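Local atomic coordinates of endo-pectate lyase (PDB entry 3B4N), a protein that cleaves polygalacturonate by calcium-dependent elimination, leaving unsaturated ends on the oligosaccharides, and probably also acts on highly methylated pectins. Residues W189-E194 with A211-D216; L164-S169 with E185-E190; F241-E246 with G275-I280. All blocks are in the same frame, centred on the assembly; numbering follows the deposited sequence.

How the contacts relate
From the N terminus, contact 2 comes first: 185-190 returns beside 164-169 and closes a loop of one coil of the right-handed parallel beta-helix. Contact 1 begins where contact 2 ends, sharing W189 and E190, and closes the next coil when 211-216 arrives with the calcium site. Contact 3 follows in series and closes a further coil where 275-280 returns beside 241-246 at a corner. None of the three loops encloses another. Strand 210-213 lies between 181-189 and 241-244. H212 ND1 is hydrogen-bonded to T244 OG1, and W189 reaches F241 in the interior. At contact 3 the chain turns from strand 241-244 into strand 246-253, which pairs with 276-284 in another sheet.

Contact 1 of 3, residues W189-E194 with A211-D216; sequences WEDICE and AHNAKD. With CA (calcium ion), chain C.
D191, I192 and N213 meet at a calcium ion that bridges two successive coils of the parallel beta-helix. The metal takes D191 OD1 at 2.4 Å, the backbone I192 O, N213 OD1 at 2.3 Å and two waters; the backbone O of Y218 completes the six ligands. D191 CB points away from 211-216, but CG, anti to the backbone N (chi1 -174°), brings OD1 back to the ion, the carboxylate plane 66° from that of the N213 amide. D191 OD1 and N213 OD1 sit 3.1 Å apart, a closeness the shared cation explains. One water donates to C193 O and weakly accepts from N213 ND2; the other donates to A214 O. Backbone bonds set the register: H212 N to W189 O and I192 N to H212 O, each 2.9 Å and nearly straight at 168°. The H212 imidazole turns its edge to E190 O, which lies near the ring plane, 3.2 Å from CD2. The A211 methyl CB touches W189 CE3 at 3.8 Å and I192 CD1 at 4.0 Å. Strand 210-213 is flanked by strand 241-244, whose T244 OG1 bonds to H212 ND1, while H247 of strand 246-253 packs against I192 and N213.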
ATOM      1  N   TRP A 189      -7.145   2.392  -0.648  1.00  8.40           N
ATOM      2  CA  TRP A 189      -7.473   2.993  -1.948  1.00  8.59           C
ATOM      3  C   TRP A 189      -8.514   2.066  -2.570  1.00 10.25           C
ATOM      4  O   TRP A 189      -8.203   0.928  -2.916  1.00 11.15           O
ATOM      5  CB  TRP A 189      -6.237   3.045  -2.853  1.00  9.71           C
ATOM      6  CG  TRP A 189      -5.171   4.037  -2.444  1.00  8.28           C
ATOM      7  CD1 TRP A 189      -4.949   5.271  -2.986  1.00  8.99           C
ATOM      8  CD2 TRP A 189      -4.137   3.840  -1.467  1.00  8.45           C
ATOM      9  NE1 TRP A 189      -3.838   5.851  -2.422  1.00  8.99           N
ATOM     10  CE2 TRP A 189      -3.321   4.994  -1.485  1.00  8.38           C
ATOM     11  CE3 TRP A 189      -3.819   2.798  -0.584  1.00  8.86           C
ATOM     12  CZ2 TRP A 189      -2.206   5.131  -0.657  1.00  8.34           C
ATOM     13  CZ3 TRP A 189      -2.705   2.938   0.244  1.00  9.57           C
ATOM     14  CH2 TRP A 189      -1.914   4.097   0.198  1.00  9.94           C
ATOM     15  N   GLU A 190      -9.745   2.547  -2.722  1.00 10.81           N
ATOM     16  CA  GLU A 190     -10.816   1.712  -3.277  1.00 11.22           C
ATOM     17  C   GLU A 190     -10.664   1.372  -4.768  1.00 12.94           C
ATOM     18  O   GLU A 190     -11.174   0.348  -5.236  1.00 13.04           O
ATOM     19  CB  GLU A 190     -12.176   2.356  -2.982  1.00 12.55           C
ATOM     20  CG  GLU A 190     -12.576   2.315  -1.489  1.00 15.05           C
ATOM     21  CD  GLU A 190     -12.842   0.905  -0.961  1.00 18.34           C
ATOM     22  OE1 GLU A 190     -13.286   0.038  -1.744  1.00 20.38           O
ATOM     23  OE2 GLU A 190     -12.633   0.659   0.250  1.00 19.18           O
ATOM     24  N   ASP A 191      -9.957   2.224  -5.501  1.00 12.33           N
ATOM     25  CA  ASP A 191      -9.657   2.009  -6.918  1.00 12.11           C
ATOM     26  C   ASP A 191      -8.633   3.073  -7.273  1.00 12.46           C
ATOM     27  O   ASP A 191      -8.985   4.215  -7.559  1.00 12.87           O
ATOM     28  CB  ASP A 191     -10.899   2.173  -7.810  1.00 14.02           C
ATOM     29  CG  ASP A 191     -10.625   1.809  -9.276  1.00 14.88           C
ATOM     30  OD1 ASP A 191      -9.449   1.767  -9.686  1.00 14.79           O
ATOM     31  OD2 ASP A 191     -11.596   1.571 -10.031  1.00 17.60           O
ATOM     32  N   ILE A 192      -7.360   2.700  -7.238  1.00 10.98           N
ATOM     33  CA  ILE A 192      -6.288   3.629  -7.546  1.00 10.91           C
ATOM     34  C   ILE A 192      -6.577   4.353  -8.852  1.00 10.62           C
ATOM     35  O   ILE A 192      -6.974   3.720  -9.833  1.00 11.08           O
ATOM     36  CB  ILE A 192      -4.958   2.882  -7.712  1.00 10.36           C
ATOM     37  CG1 ILE A 192      -4.529   2.269  -6.378  1.00 11.52           C
ATOM     38  CG2 ILE A 192      -3.895   3.835  -8.254  1.00 10.23           C
ATOM     39  CD1 ILE A 192      -3.356   1.319  -6.513  1.00 13.56           C
ATOM     40  N   CYS A 193      -6.390   5.669  -8.861  1.00 10.53           N
ATOM     41  CA  CYS A 193      -6.604   6.449 -10.072  1.00 11.18           C
ATOM     42  C   CYS A 193      -5.264   6.506 -10.826  1.00 11.04           C
ATOM     43  O   CYS A 193      -4.870   5.512 -11.438  1.00 12.13           O
ATOM     44  CB  CYS A 193      -7.134   7.843  -9.709  1.00 11.20           C
ATOM     45  SG  CYS A 193      -7.485   8.896 -11.150  1.00 14.69           S
ATOM     46  N   GLU A 194      -4.541   7.622 -10.775  1.00 11.56           N
ATOM     47  CA  GLU A 194      -3.258   7.698 -11.490  1.00 12.09           C
ATOM     48  C   GLU A 194      -2.247   6.744 -10.859  1.00 10.95           C
ATOM     49  O   GLU A 194      -1.545   5.996 -11.543  1.00 12.60           O
ATOM     50  CB  GLU A 194      -2.708   9.123 -11.457  1.00 14.73           C
ATOM     51  CG  GLU A 194      -3.494  10.128 -12.287  1.00 20.24           C
ATOM     52  CD  GLU A 194      -3.537   9.776 -13.768  1.00 23.09           C
ATOM     53  OE1 GLU A 194      -2.540   9.230 -14.289  1.00 25.23           O
ATOM     54  OE2 GLU A 194      -4.564  10.062 -14.419  1.00 26.30           O
ATOM     55  N   ALA A 211      -4.680  -1.590  -1.199  1.00  8.41           N
ATOM     56  CA  ALA A 211      -4.849  -0.833  -2.432  1.00  9.56           C
ATOM     57  C   ALA A 211      -5.462  -1.692  -3.529  1.00  8.93           C
ATOM     58  O   ALA A 211      -4.877  -2.674  -3.975  1.00  8.60           O
ATOM     59  CB  ALA A 211      -3.509  -0.266  -2.894  1.00 10.76           C
ATOM     60  N   HIS A 212      -6.644  -1.291  -3.969  1.00  9.89           N
ATOM     61  CA  HIS A 212      -7.349  -2.010  -5.003  1.00 10.25           C
ATOM     62  C   HIS A 212      -7.202  -1.333  -6.356  1.00 10.43           C
ATOM     63  O   HIS A 212      -7.094  -0.117  -6.449  1.00 11.19           O
ATOM     64  CB  HIS A 212      -8.840  -2.075  -4.651  1.00 10.58           C
ATOM     65  CG  HIS A 212      -9.651  -2.907  -5.595  1.00 10.13           C
ATOM     66  ND1 HIS A 212      -9.538  -4.278  -5.658  1.00 12.55           N
ATOM     67  CD2 HIS A 212     -10.585  -2.562  -6.514  1.00 12.62           C
ATOM     68  CE1 HIS A 212     -10.370  -4.745  -6.571  1.00 14.16           C
ATOM     69  NE2 HIS A 212     -11.017  -3.725  -7.106  1.00 13.18           N
ATOM     70  N   ASN A 213      -7.142  -2.139  -7.405  1.00 11.16           N
ATOM     71  CA  ASN A 213      -7.152  -1.582  -8.746  1.00 10.99           C
ATOM     72  C   ASN A 213      -7.882  -2.613  -9.583  1.00 11.41           C
ATOM     73  O   ASN A 213      -7.998  -3.767  -9.185  1.00 11.93           O
ATOM     74  CB  ASN A 213      -5.753  -1.293  -9.302  1.00 10.05           C
ATOM     75  CG  ASN A 213      -5.766  -0.086 -10.238  1.00 10.76           C
ATOM     76  OD1 ASN A 213      -6.835   0.356 -10.665  1.00 10.82           O
ATOM     77  ND2 ASN A 213      -4.592   0.446 -10.565  1.00 10.50           N
ATOM     78  N   ALA A 214      -8.403  -2.204 -10.726  1.00 12.65           N
ATOM     79  CA  ALA A 214      -9.145  -3.151 -11.541  1.00 14.72           C
ATOM     80  C   ALA A 214      -9.016  -2.866 -13.014  1.00 14.82           C
ATOM     81  O   ALA A 214      -8.883  -1.716 -13.429  1.00 13.79           O
ATOM     82  CB  ALA A 214     -10.615  -3.130 -11.145  1.00 17.86           C
ATOM     83  N   LYS A 215      -9.048  -3.929 -13.808  1.00 15.28           N
ATOM     84  CA  LYS A 215      -8.991  -3.763 -15.244  1.00 17.16           C
ATOM     85  C   LYS A 215     -10.308  -3.081 -15.595  1.00 17.75           C
ATOM     86  O   LYS A 215     -11.367  -3.452 -15.075  1.00 18.40           O
ATOM     87  CB  LYS A 215      -8.883  -5.125 -15.934  1.00 18.77           C
ATOM     88  CG  LYS A 215      -9.009  -5.069 -17.452  1.00 23.11           C
ATOM     89  CD  LYS A 215      -8.612  -6.390 -18.098  1.00 26.76           C
ATOM     90  CE  LYS A 215      -7.093  -6.532 -18.219  1.00 29.88           C
ATOM     91  NZ  LYS A 215      -6.371  -6.456 -16.914  1.00 33.54           N
ATOM     92  N   ASP A 216     -10.229  -2.068 -16.449  1.00 18.67           N
ATOM     93  CA  ASP A 216     -11.398  -1.313 -16.882  1.00 19.83           C
ATOM     94  C   ASP A 216     -11.964  -0.431 -15.763  1.00 19.18           C
ATOM     95  O   ASP A 216     -13.082   0.061 -15.857  1.00 18.34           O
ATOM     96  CB  ASP A 216     -12.470  -2.280 -17.410  1.00 23.92           C
ATOM     97  CG  ASP A 216     -13.571  -1.577 -18.173  1.00 28.50           C
ATOM     98  OD1 ASP A 216     -13.279  -0.559 -18.833  1.00 30.47           O
ATOM     99  OD2 ASP A 216     -14.729  -2.052 -18.134  1.00 31.97           O
TER
HETATM  100 CA    CA C 702      -7.881   2.291 -11.367  1.00 11.72          CA
HETATM  101  O   HOH W   1      -5.763   3.031 -12.295  1.00 12.96           O
HETATM  102  O   HOH W   2      -8.317   1.028 -13.338  1.00 12.47           O

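Contact 2 of 3, residues L164-S169 with E185-E190; sequences LRISAS and ENVIWE
E190, I166 and L164 bury the most surface where two successive coils of the right-handed parallel beta-helix pair through strands 164-166 and 187-189, whose axes run 4.7 Å apart and only 11° from parallel. E190 lies just past the end of its strand; its CB points toward 164-169, and the chain then runs back beside I166 O, CG 3.5 Å from that oxygen. Its CB comes within 3.4 Å of A168 N, and its backbone N bonds to I166 O at 2.9 Å. A bend at chi2 (-67°) folds the carboxylate toward R165, whose own chain bends at chi3. Two further groups of the N-terminal strand 22-29 share this carboxylate, K29 with OE1 and S27 with OE2, which would probably keep it ionised. L164 and I166 turn to the interior of the helix with V187 and W189, and R165 and I188 to the opposite side, against M25 of strand 22-29. L164 O receives I188 N at 2.8 Å, and L164 CB packs on V187 CG2. I166 N bonds to I188 O at 2.7 Å, keeping the parallel register. In the conformer given, one of two, I166 CG1 lies over the five-membered ring of W189, 4.2 Å from its centroid, a CH-pi contact that holds for that copy alone. In the salt bridge, E190 OE2 lies in the guanidinium plane of R165, 2.9 Å from NH2, which meets it nearly along its C-O axis.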
ATOM      1  N   LEU A 164      -7.103   6.373   6.514  1.00  9.34           N
ATOM      2  CA  LEU A 164      -7.813   7.154   5.514  1.00 10.44           C
ATOM      3  C   LEU A 164      -8.247   6.261   4.373  1.00 10.58           C
ATOM      4  O   LEU A 164      -7.534   5.335   4.008  1.00 10.10           O
ATOM      5  CB  LEU A 164      -6.885   8.248   4.981  1.00 11.37           C
ATOM      6  CG  LEU A 164      -7.383   9.174   3.864  1.00 10.29           C
ATOM      7  CD1 LEU A 164      -8.498  10.079   4.388  1.00 11.96           C
ATOM      8  CD2 LEU A 164      -6.215  10.021   3.362  1.00 12.39           C
ATOM      9  N   ARG A 165      -9.421   6.542   3.817  1.00 10.30           N
ATOM     10  CA  ARG A 165      -9.932   5.782   2.690  1.00 10.20           C
ATOM     11  C   ARG A 165     -10.073   6.731   1.514  1.00 11.87           C
ATOM     12  O   ARG A 165     -10.570   7.848   1.657  1.00 12.43           O
ATOM     13  CB  ARG A 165     -11.298   5.161   3.012  1.00 11.24           C
ATOM     14  CG  ARG A 165     -11.815   4.198   1.936  1.00 12.52           C
ATOM     15  CD  ARG A 165     -13.286   3.864   2.170  1.00 13.29           C
ATOM     16  NE  ARG A 165     -13.524   3.403   3.534  1.00 14.93           N
ATOM     17  CZ  ARG A 165     -13.374   2.148   3.944  1.00 14.51           C
ATOM     18  NH1 ARG A 165     -13.605   1.844   5.211  1.00 14.37           N
ATOM     19  NH2 ARG A 165     -13.017   1.196   3.091  1.00 13.07           N
ATOM     20  N   ILE A 166      -9.609   6.277   0.356  0.50 11.38           N
ATOM     21  CA  ILE A 166      -9.685   7.050  -0.875  0.50 11.51           C
ATOM     22  C   ILE A 166     -10.792   6.414  -1.710  0.50 12.76           C
ATOM     23  O   ILE A 166     -10.738   5.222  -2.016  0.50 12.55           O
ATOM     24  CB  ILE A 166      -8.350   6.984  -1.657  0.50 11.81           C
ATOM     25  CG1 ILE A 166      -7.188   7.397  -0.750  0.50 13.38           C
ATOM     26  CG2 ILE A 166      -8.423   7.881  -2.893  0.50 12.67           C
ATOM     27  CD1 ILE A 166      -7.312   8.795  -0.175  0.50 12.51           C
ATOM     28  N   SER A 167     -11.800   7.205  -2.066  1.00 13.04           N
ATOM     29  CA  SER A 167     -12.925   6.699  -2.852  1.00 13.40           C
ATOM     30  C   SER A 167     -12.581   6.106  -4.211  1.00 12.49           C
ATOM     31  O   SER A 167     -11.629   6.523  -4.863  1.00 13.86           O
ATOM     32  CB  SER A 167     -13.978   7.798  -3.026  1.00 15.85           C
ATOM     33  OG  SER A 167     -13.566   8.757  -3.976  1.00 16.58           O
ATOM     34  N   ALA A 168     -13.374   5.126  -4.631  1.00 14.53           N
ATOM     35  CA  ALA A 168     -13.145   4.452  -5.903  1.00 14.56           C
ATOM     36  C   ALA A 168     -13.196   5.377  -7.109  1.00 15.18           C
ATOM     37  O   ALA A 168     -12.440   5.198  -8.059  1.00 15.09           O
ATOM     38  CB  ALA A 168     -14.154   3.320  -6.082  1.00 16.39           C
ATOM     39  N   SER A 169     -14.078   6.370  -7.072  1.00 15.55           N
ATOM     40  CA  SER A 169     -14.227   7.278  -8.203  1.00 14.89           C
ATOM     41  C   SER A 169     -13.485   8.602  -8.080  1.00 15.28           C
ATOM     42  O   SER A 169     -13.534   9.424  -8.991  1.00 17.10           O
ATOM     43  CB  SER A 169     -15.715   7.570  -8.434  1.00 17.35           C
ATOM     44  OG  SER A 169     -16.268   8.283  -7.342  1.00 18.46           O
ATOM     45  N   GLU A 185       0.160   5.424   6.603  1.00  8.77           N
ATOM     46  CA  GLU A 185      -0.194   4.316   7.476  1.00  8.97           C
ATOM     47  C   GLU A 185      -1.669   3.954   7.481  1.00  9.39           C
ATOM     48  O   GLU A 185      -2.517   4.775   7.797  1.00  9.61           O
ATOM     49  CB  GLU A 185       0.281   4.699   8.881  1.00 11.56           C
ATOM     50  CG  GLU A 185       0.100   3.679   9.967  1.00 13.85           C
ATOM     51  CD  GLU A 185       0.777   4.114  11.253  1.00 18.19           C
ATOM     52  OE1 GLU A 185       0.743   3.344  12.235  1.00 19.75           O
ATOM     53  OE2 GLU A 185       1.347   5.230  11.287  1.00 21.01           O
ATOM     54  N   ASN A 186      -1.960   2.705   7.152  1.00  7.51           N
ATOM     55  CA  ASN A 186      -3.331   2.219   7.082  1.00  7.88           C
ATOM     56  C   ASN A 186      -4.237   3.074   6.206  1.00  8.29           C
ATOM     57  O   ASN A 186      -5.236   3.630   6.664  1.00  8.74           O
ATOM     58  CB  ASN A 186      -3.951   2.077   8.470  1.00  7.35           C
ATOM     59  CG  ASN A 186      -5.223   1.262   8.430  1.00  7.96           C
ATOM     60  OD1 ASN A 186      -5.322   0.303   7.655  1.00  9.00           O
ATOM     61  ND2 ASN A 186      -6.201   1.623   9.255  1.00  8.09           N
ATOM     62  N   VAL A 187      -3.871   3.172   4.937  1.00  7.71           N
ATOM     63  CA  VAL A 187      -4.674   3.910   3.977  1.00  8.42           C
ATOM     64  C   VAL A 187      -5.269   2.865   3.040  1.00  9.40           C
ATOM     65  O   VAL A 187      -4.624   1.866   2.713  1.00  9.47           O
ATOM     66  CB  VAL A 187      -3.831   4.941   3.187  1.00  8.68           C
ATOM     67  CG1 VAL A 187      -4.659   5.509   2.032  1.00  9.83           C
ATOM     68  CG2 VAL A 187      -3.410   6.082   4.127  1.00  9.84           C
ATOM     69  N   ILE A 188      -6.519   3.083   2.649  1.00  9.75           N
ATOM     70  CA  ILE A 188      -7.213   2.162   1.759  1.00  9.15           C
ATOM     71  C   ILE A 188      -7.593   2.907   0.493  1.00  9.14           C
ATOM     72  O   ILE A 188      -8.241   3.947   0.560  1.00 10.64           O
ATOM     73  CB  ILE A 188      -8.492   1.612   2.413  1.00 10.60           C
ATOM     74  CG1 ILE A 188      -8.118   0.768   3.634  1.00 11.42           C
ATOM     75  CG2 ILE A 188      -9.301   0.798   1.398  1.00 12.54           C
ATOM     76  CD1 ILE A 188      -9.309   0.161   4.359  1.00 12.92           C
ATOM     77  N   TRP A 189      -7.145   2.392  -0.648  1.00  8.40           N
ATOM     78  CA  TRP A 189      -7.473   2.993  -1.948  1.00  8.59           C
ATOM     79  C   TRP A 189      -8.514   2.066  -2.570  1.00 10.25           C
ATOM     80  O   TRP A 189      -8.203   0.928  -2.916  1.00 11.15           O
ATOM     81  CB  TRP A 189      -6.237   3.045  -2.853  1.00  9.71           C
ATOM     82  CG  TRP A 189      -5.171   4.037  -2.444  1.00  8.28           C
ATOM     83  CD1 TRP A 189      -4.949   5.271  -2.986  1.00  8.99           C
ATOM     84  CD2 TRP A 189      -4.137   3.840  -1.467  1.00  8.45           C
ATOM     85  NE1 TRP A 189      -3.838   5.851  -2.422  1.00  8.99           N
ATOM     86  CE2 TRP A 189      -3.321   4.994  -1.485  1.00  8.38           C
ATOM     87  CE3 TRP A 189      -3.819   2.798  -0.584  1.00  8.86           C
ATOM     88  CZ2 TRP A 189      -2.206   5.131  -0.657  1.00  8.34           C
ATOM     89  CZ3 TRP A 189      -2.705   2.938   0.244  1.00  9.57           C
ATOM     90  CH2 TRP A 189      -1.914   4.097   0.198  1.00  9.94           C
ATOM     91  N   GLU A 190      -9.745   2.547  -2.722  1.00 10.81           N
ATOM     92  CA  GLU A 190     -10.816   1.712  -3.277  1.00 11.22           C
ATOM     93  C   GLU A 190     -10.664   1.372  -4.768  1.00 12.94           C
ATOM     94  O   GLU A 190     -11.174   0.348  -5.236  1.00 13.04           O
ATOM     95  CB  GLU A 190     -12.176   2.356  -2.982  1.00 12.55           C
ATOM     96  CG  GLU A 190     -12.576   2.315  -1.489  1.00 15.05           C
ATOM     97  CD  GLU A 190     -12.842   0.905  -0.961  1.00 18.34           C
ATOM     98  OE1 GLU A 190     -13.286   0.038  -1.744  1.00 20.38           O
ATOM     99  OE2 GLU A 190     -12.633   0.659   0.250  1.00 19.18           O
TER

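Contact 3 of 3, residues F241-E246 with G275-I280; sequences FTLTGE and GTIDSI
A small parallel backbone contact near the surface pairs E246 with T276, where both segments turn a corner between faces of the fold. One hydrogen bond joins them, from T276 N to G245 O, 2.9 Å long with an angle of 157° at the hydrogen. The same carbonyl O also lies 3.2 Å from G275 CA, a CA-H...O contact, and E246 CA approaches T276 O at 3.5 Å in a second one. At the backbone angles of G245 (phi 87°) a CB would be jammed against T244 O, and a CB on G275 would run into G245 O; the absence of side chains lets the two backbones come together. In the right-handed parallel beta-helix this corner passes the chain from strand 241-244 to strand 246-253, one coil before the equivalent turn into strand 276-284. E246 and T276 lie alongside each other, pointing the same way, and the aliphatic E246 CG touches T276 OG1 at 3.4 Å. The E246 chain is bent at chi2 (81°), and its OE1 accepts a hydrogen bond from the backbone N of K215, in the loop beyond the calcium ligand N213. Beside this backbone contact, L243 and I277 meet through their CD1 methyls, 3.8 Å apart; L243 also packs on A211, and I277 on H247 and P306.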
ATOM      1  N   PHE A 241       1.306  -4.460   3.440  1.00  9.20           N
ATOM      2  CA  PHE A 241       0.540  -3.633   2.506  1.00  8.13           C
ATOM      3  C   PHE A 241      -0.017  -4.654   1.511  1.00  8.16           C
ATOM      4  O   PHE A 241       0.724  -5.483   0.980  1.00  7.86           O
ATOM      5  CB  PHE A 241       1.516  -2.673   1.823  1.00  7.98           C
ATOM      6  CG  PHE A 241       0.915  -1.827   0.735  1.00  8.07           C
ATOM      7  CD1 PHE A 241      -0.276  -1.134   0.928  1.00  7.17           C
ATOM      8  CD2 PHE A 241       1.599  -1.653  -0.464  1.00  9.19           C
ATOM      9  CE1 PHE A 241      -0.776  -0.272  -0.055  1.00  8.44           C
ATOM     10  CE2 PHE A 241       1.106  -0.789  -1.456  1.00  9.27           C
ATOM     11  CZ  PHE A 241      -0.076  -0.104  -1.246  1.00  9.71           C
ATOM     12  N   THR A 242      -1.319  -4.595   1.265  1.00  7.86           N
ATOM     13  CA  THR A 242      -1.966  -5.568   0.397  1.00  8.77           C
ATOM     14  C   THR A 242      -2.587  -4.979  -0.845  1.00  8.12           C
ATOM     15  O   THR A 242      -3.312  -3.988  -0.773  1.00  9.35           O
ATOM     16  CB  THR A 242      -3.057  -6.306   1.182  1.00 10.03           C
ATOM     17  OG1 THR A 242      -2.445  -7.018   2.258  1.00 12.40           O
ATOM     18  CG2 THR A 242      -3.827  -7.286   0.293  1.00 12.27           C
ATOM     19  N   LEU A 243      -2.295  -5.606  -1.978  1.00  9.11           N
ATOM     20  CA  LEU A 243      -2.852  -5.184  -3.253  1.00  8.83           C
ATOM     21  C   LEU A 243      -3.949  -6.164  -3.624  1.00 10.94           C
ATOM     22  O   LEU A 243      -3.754  -7.379  -3.544  1.00 11.65           O
ATOM     23  CB  LEU A 243      -1.789  -5.192  -4.356  1.00  9.63           C
ATOM     24  CG  LEU A 243      -0.567  -4.291  -4.159  1.00 10.44           C
ATOM     25  CD1 LEU A 243       0.266  -4.312  -5.419  1.00  9.88           C
ATOM     26  CD2 LEU A 243      -0.998  -2.873  -3.824  1.00 13.04           C
ATOM     27  N   THR A 244      -5.100  -5.637  -4.017  1.00  9.99           N
ATOM     28  CA  THR A 244      -6.224  -6.478  -4.416  1.00 10.55           C
ATOM     29  C   THR A 244      -6.645  -6.105  -5.828  1.00 10.19           C
ATOM     30  O   THR A 244      -6.392  -4.997  -6.297  1.00 10.36           O
ATOM     31  CB  THR A 244      -7.428  -6.300  -3.461  1.00 12.13           C
ATOM     32  OG1 THR A 244      -7.911  -4.957  -3.533  1.00 12.98           O
ATOM     33  CG2 THR A 244      -7.020  -6.598  -2.033  1.00 12.71           C
ATOM     34  N   GLY A 245      -7.284  -7.042  -6.514  1.00 11.29           N
ATOM     35  CA  GLY A 245      -7.723  -6.755  -7.867  1.00 11.52           C
ATOM     36  C   GLY A 245      -6.658  -7.029  -8.910  1.00 12.74           C
ATOM     37  O   GLY A 245      -5.949  -8.035  -8.831  1.00 14.12           O
ATOM     38  N   GLU A 246      -6.566  -6.139  -9.896  1.00 12.33           N
ATOM     39  CA  GLU A 246      -5.599  -6.252 -10.985  1.00 12.37           C
ATOM     40  C   GLU A 246      -4.716  -5.008 -10.964  1.00 10.56           C
ATOM     41  O   GLU A 246      -5.223  -3.889 -10.992  1.00 10.97           O
ATOM     42  CB  GLU A 246      -6.316  -6.335 -12.341  1.00 13.92           C
ATOM     43  CG  GLU A 246      -7.237  -7.540 -12.532  1.00 17.47           C
ATOM     44  CD  GLU A 246      -8.601  -7.352 -11.904  1.00 17.79           C
ATOM     45  OE1 GLU A 246      -9.260  -6.332 -12.201  1.00 18.89           O
ATOM     46  OE2 GLU A 246      -9.021  -8.229 -11.119  1.00 20.21           O
ATOM     47  N   GLY A 275      -4.351 -10.920  -5.929  1.00 16.45           N
ATOM     48  CA  GLY A 275      -5.009 -10.614  -7.179  1.00 14.92           C
ATOM     49  C   GLY A 275      -3.937 -10.854  -8.221  1.00 15.51           C
ATOM     50  O   GLY A 275      -3.094 -11.734  -8.041  1.00 17.63           O
ATOM     51  N   THR A 276      -3.952 -10.082  -9.298  1.00 14.25           N
ATOM     52  CA  THR A 276      -2.950 -10.235 -10.343  1.00 14.62           C
ATOM     53  C   THR A 276      -2.144  -8.958 -10.485  1.00 13.11           C
ATOM     54  O   THR A 276      -2.603  -7.873 -10.132  1.00 14.06           O
ATOM     55  CB  THR A 276      -3.587 -10.565 -11.699  1.00 15.92           C
ATOM     56  OG1 THR A 276      -4.449  -9.494 -12.099  1.00 17.56           O
ATOM     57  CG2 THR A 276      -4.381 -11.851 -11.603  1.00 18.49           C
ATOM     58  N   ILE A 277      -0.932  -9.092 -11.004  1.00 12.74           N
ATOM     59  CA  ILE A 277      -0.066  -7.939 -11.185  1.00 12.30           C
ATOM     60  C   ILE A 277       0.883  -8.252 -12.334  1.00 13.25           C
ATOM     61  O   ILE A 277       1.276  -9.400 -12.522  1.00 14.13           O
ATOM     62  CB  ILE A 277       0.699  -7.640  -9.872  1.00 10.81           C
ATOM     63  CG1 ILE A 277       1.365  -6.267  -9.961  1.00 12.05           C
ATOM     64  CG2 ILE A 277       1.700  -8.743  -9.575  1.00 12.36           C
ATOM     65  CD1 ILE A 277       1.687  -5.680  -8.611  1.00 11.15           C
ATOM     66  N   ASP A 278       1.234  -7.242 -13.122  1.00 13.11           N
ATOM     67  CA  ASP A 278       2.123  -7.481 -14.250  1.00 13.41           C
ATOM     68  C   ASP A 278       3.577  -7.703 -13.849  1.00 12.14           C
ATOM     69  O   ASP A 278       4.259  -8.543 -14.436  1.00 13.73           O
ATOM     70  CB  ASP A 278       2.009  -6.341 -15.262  1.00 14.64           C
ATOM     71  CG  ASP A 278       0.623  -6.244 -15.871  1.00 16.97           C
ATOM     72  OD1 ASP A 278       0.038  -7.297 -16.196  1.00 20.77           O
ATOM     73  OD2 ASP A 278       0.115  -5.118 -16.034  1.00 20.57           O
ATOM     74  N   SER A 279       4.045  -6.946 -12.858  1.00 10.57           N
ATOM     75  CA  SER A 279       5.403  -7.063 -12.336  1.00 11.36           C
ATOM     76  C   SER A 279       5.426  -6.340 -11.001  1.00 10.56           C
ATOM     77  O   SER A 279       4.494  -5.608 -10.678  1.00 10.51           O
ATOM     78  CB  SER A 279       6.433  -6.444 -13.290  1.00 12.68           C
ATOM     79  OG  SER A 279       6.186  -5.071 -13.499  1.00 14.70           O
ATOM     80  N   ILE A 280       6.478  -6.537 -10.221  1.00 10.15           N
ATOM     81  CA  ILE A 280       6.542  -5.894  -8.921  1.00  9.56           C
ATOM     82  C   ILE A 280       7.312  -4.572  -8.913  1.00  9.64           C
ATOM     83  O   ILE A 280       6.748  -3.531  -8.572  1.00  9.49           O
ATOM     84  CB  ILE A 280       7.146  -6.864  -7.867  1.00  9.64           C
ATOM     85  CG1 ILE A 280       6.280  -8.123  -7.764  1.00 10.05           C
ATOM     86  CG2 ILE A 280       7.232  -6.183  -6.508  1.00 10.93           C
ATOM     87  CD1 ILE A 280       4.858  -7.866  -7.296  1.00 11.60           C
TER